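Local coordinates for protein predicted transcriptional regulator (Oenococcus oeni, PDB 3BY6) that probably binds DNA and regulates transcription as a member of the GntR family of bacterial regulators, at residues V12-V17 with Y56-A61. Numbering follows the deposited sequence.
Sequences VYLQLV and YKELEA
Val17 and Leu59 bring two helix segments together, their CA atoms 5.9 Å apart, where the axes of 12-17 and 56-61 approach to 9.3 Å and cross at -50°. This is the winged helix-turn-helix of the GntR family: helix 12-25 packs against the C-terminal end of helix 49-61, probably the DNA-reading helix, as in relatives. No hydrogen bond spans the segments, so the helices meet through van der Waals contacts, largely of aliphatic carbon.

Val17 points at the other helix and sets its two methyls mainly against two neighbouring residues. With CG1 anti to the backbone N (chi1 168°), that methyl meets Leu59 CD1 at 3.7 Å, while CG2 lies against CB and CG of Glu58, each 3.8 Å away. A beta-branched valine suits the place, carrying two methyls close to the backbone, where they can meet two residues of the facing helix at once. Replacing it with an alanine would probably cost Leu59 CD1 and the Glu58 methylenes their Val17 methyl contacts and open a gap between the helices.

Glu58 serves through its hydrocarbon part: CB and CG cross Val17 at about a right angle, and CB sits at the edge of the Tyr13 ring, near its plane, 4.3 Å from CE2. That flat ring gives Glu58 an edge and Leu14 a face: Leu14 lays CG over it, toward the rim, and its CD2 reaches Glu58 CG. The bend at Glu58 chi2 (63°) turns the carboxylate out of this apolar patch, and OE2 takes a hydrogen bond from Gln62.

Leu59, long and forked, runs past Val17 in the opposite direction to reach Ile20. Its two methyls rest side by side on the Val17 backbone, CD2 3.8 Å from CA and CD1 3.5 Å from the carbonyl O.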
loop_
_atom_site.group_PDB
_atom_site.type_symbol
_atom_site.label_atom_id
_atom_site.label_comp_id
_atom_site.label_asym_id
_atom_site.label_seq_id
_atom_site.Cartn_x
_atom_site.Cartn_y
_atom_site.Cartn_z
ATOM N N VAL D 12 14.258 6.194 -2.277
ATOM C CA VAL D 12 14.315 5.775 -3.656
ATOM C C VAL D 12 15.083 4.435 -3.807
ATOM O O VAL D 12 14.700 3.567 -4.626
ATOM C CB VAL D 12 14.892 6.882 -4.578
ATOM C CG1 VAL D 12 14.956 6.395 -6.024
ATOM C CG2 VAL D 12 14.013 8.157 -4.488
ATOM N N TYR D 13 16.129 4.258 -2.993
ATOM C CA TYR D 13 16.973 3.045 -3.095
ATOM C C TYR D 13 16.147 1.782 -2.825
ATOM O O TYR D 13 16.338 0.775 -3.502
ATOM C CB TYR D 13 18.256 3.159 -2.247
ATOM C CG TYR D 13 18.176 2.716 -0.815
ATOM C CD1 TYR D 13 17.696 3.556 0.184
ATOM C CD2 TYR D 13 18.615 1.463 -0.447
ATOM C CE1 TYR D 13 17.634 3.122 1.524
ATOM C CE2 TYR D 13 18.573 1.021 0.867
ATOM C CZ TYR D 13 18.091 1.845 1.856
ATOM O OH TYR D 13 18.060 1.356 3.159
ATOM N N LEU D 14 15.174 1.870 -1.915
ATOM C CA LEU D 14 14.284 0.748 -1.601
ATOM C C LEU D 14 13.168 0.611 -2.608
ATOM O O LEU D 14 12.669 -0.477 -2.827
ATOM C CB LEU D 14 13.710 0.874 -0.179
ATOM C CG LEU D 14 14.803 0.771 0.892
ATOM C CD1 LEU D 14 14.384 1.432 2.241
ATOM C CD2 LEU D 14 15.278 -0.670 1.083
ATOM N N GLN D 15 12.752 1.695 -3.252
ATOM C CA GLN D 15 11.825 1.519 -4.359
ATOM C C GLN D 15 12.491 0.780 -5.528
ATOM O O GLN D 15 11.835 0.043 -6.261
ATOM C CB GLN D 15 11.258 2.849 -4.804
ATOM C CG GLN D 15 10.459 3.573 -3.686
ATOM C CD GLN D 15 9.852 4.880 -4.136
ATOM O OE1 GLN D 15 9.382 5.009 -5.268
ATOM N NE2 GLN D 15 9.853 5.863 -3.241
ATOM N N LEU D 16 13.783 0.998 -5.716
ATOM C CA LEU D 16 14.517 0.288 -6.758
ATOM C C LEU D 16 14.822 -1.160 -6.354
ATOM O O LEU D 16 14.748 -2.038 -7.188
ATOM C CB LEU D 16 15.830 0.992 -7.096
ATOM C CG LEU D 16 16.697 0.333 -8.185
ATOM C CD1 LEU D 16 15.913 0.024 -9.461
ATOM C CD2 LEU D 16 17.874 1.283 -8.469
ATOM N N VAL D 17 15.177 -1.374 -5.091
ATOM C CA VAL D 17 15.263 -2.727 -4.525
ATOM C C VAL D 17 13.948 -3.457 -4.810
ATOM O O VAL D 17 13.970 -4.605 -5.304
ATOM C CB VAL D 17 15.598 -2.718 -2.969
ATOM C CG1 VAL D 17 15.410 -4.122 -2.291
ATOM C CG2 VAL D 17 17.028 -2.176 -2.699
ATOM N N TYR D 56 21.765 -1.729 -4.889
ATOM C CA TYR D 56 22.533 -2.927 -5.219
ATOM C C TYR D 56 23.056 -3.614 -3.967
ATOM O O TYR D 56 22.936 -4.820 -3.808
ATOM C CB TYR D 56 23.682 -2.551 -6.167
ATOM C CG TYR D 56 23.317 -2.521 -7.652
ATOM C CD1 TYR D 56 21.980 -2.548 -8.092
ATOM C CD2 TYR D 56 24.329 -2.441 -8.629
ATOM C CE1 TYR D 56 21.674 -2.501 -9.468
ATOM C CE2 TYR D 56 24.029 -2.432 -9.982
ATOM C CZ TYR D 56 22.706 -2.457 -10.402
ATOM O OH TYR D 56 22.435 -2.453 -11.762
ATOM N N LYS D 57 23.605 -2.809 -3.071
ATOM C CA LYS D 57 24.122 -3.275 -1.798
ATOM C C LYS D 57 23.057 -4.015 -0.946
ATOM O O LYS D 57 23.355 -5.038 -0.324
ATOM C CB LYS D 57 24.703 -2.068 -1.071
ATOM C CG LYS D 57 25.268 -2.335 0.308
ATOM C CD LYS D 57 25.736 -1.023 0.951
ATOM C CE LYS D 57 26.278 -1.239 2.363
ATOM N NZ LYS D 57 25.223 -1.791 3.257
ATOM N N GLU D 58 21.823 -3.504 -0.952
ATOM C CA GLU D 58 20.684 -4.110 -0.230
ATOM C C GLU D 58 20.118 -5.352 -0.943
ATOM O O GLU D 58 19.747 -6.348 -0.306
ATOM C CB GLU D 58 19.573 -3.055 -0.040
ATOM C CG GLU D 58 18.262 -3.544 0.630
ATOM C CD GLU D 58 18.441 -4.042 2.064
ATOM O OE1 GLU D 58 19.363 -3.548 2.742
ATOM O OE2 GLU D 58 17.679 -4.939 2.515
ATOM N N LEU D 59 19.967 -5.278 -2.256
ATOM C CA LEU D 59 19.585 -6.456 -3.027
ATOM C C LEU D 59 20.577 -7.598 -2.711
ATOM O O LEU D 59 20.189 -8.746 -2.644
ATOM C CB LEU D 59 19.617 -6.172 -4.545
ATOM C CG LEU D 59 18.362 -5.909 -5.412
ATOM C CD1 LEU D 59 17.037 -6.304 -4.782
ATOM C CD2 LEU D 59 18.339 -4.504 -5.886
ATOM N N GLU D 60 21.850 -7.268 -2.530
ATOM C CA GLU D 60 22.849 -8.294 -2.248
ATOM C C GLU D 60 22.712 -8.910 -0.834
ATOM O O GLU D 60 22.800 -10.140 -0.678
ATOM C CB GLU D 60 24.252 -7.750 -2.483
ATOM C CG GLU D 60 25.283 -8.840 -2.463
ATOM C CD GLU D 60 26.553 -8.464 -3.192
ATOM O OE1 GLU D 60 26.693 -7.257 -3.514
ATOM O OE2 GLU D 60 27.392 -9.379 -3.430
ATOM N N ALA D 61 22.466 -8.053 0.167
ATOM C CA ALA D 61 22.140 -8.476 1.545
ATOM C C ALA D 61 20.938 -9.414 1.612
ATOM O O ALA D 61 20.886 -10.324 2.448
ATOM C CB ALA D 61 21.879 -7.272 2.391
#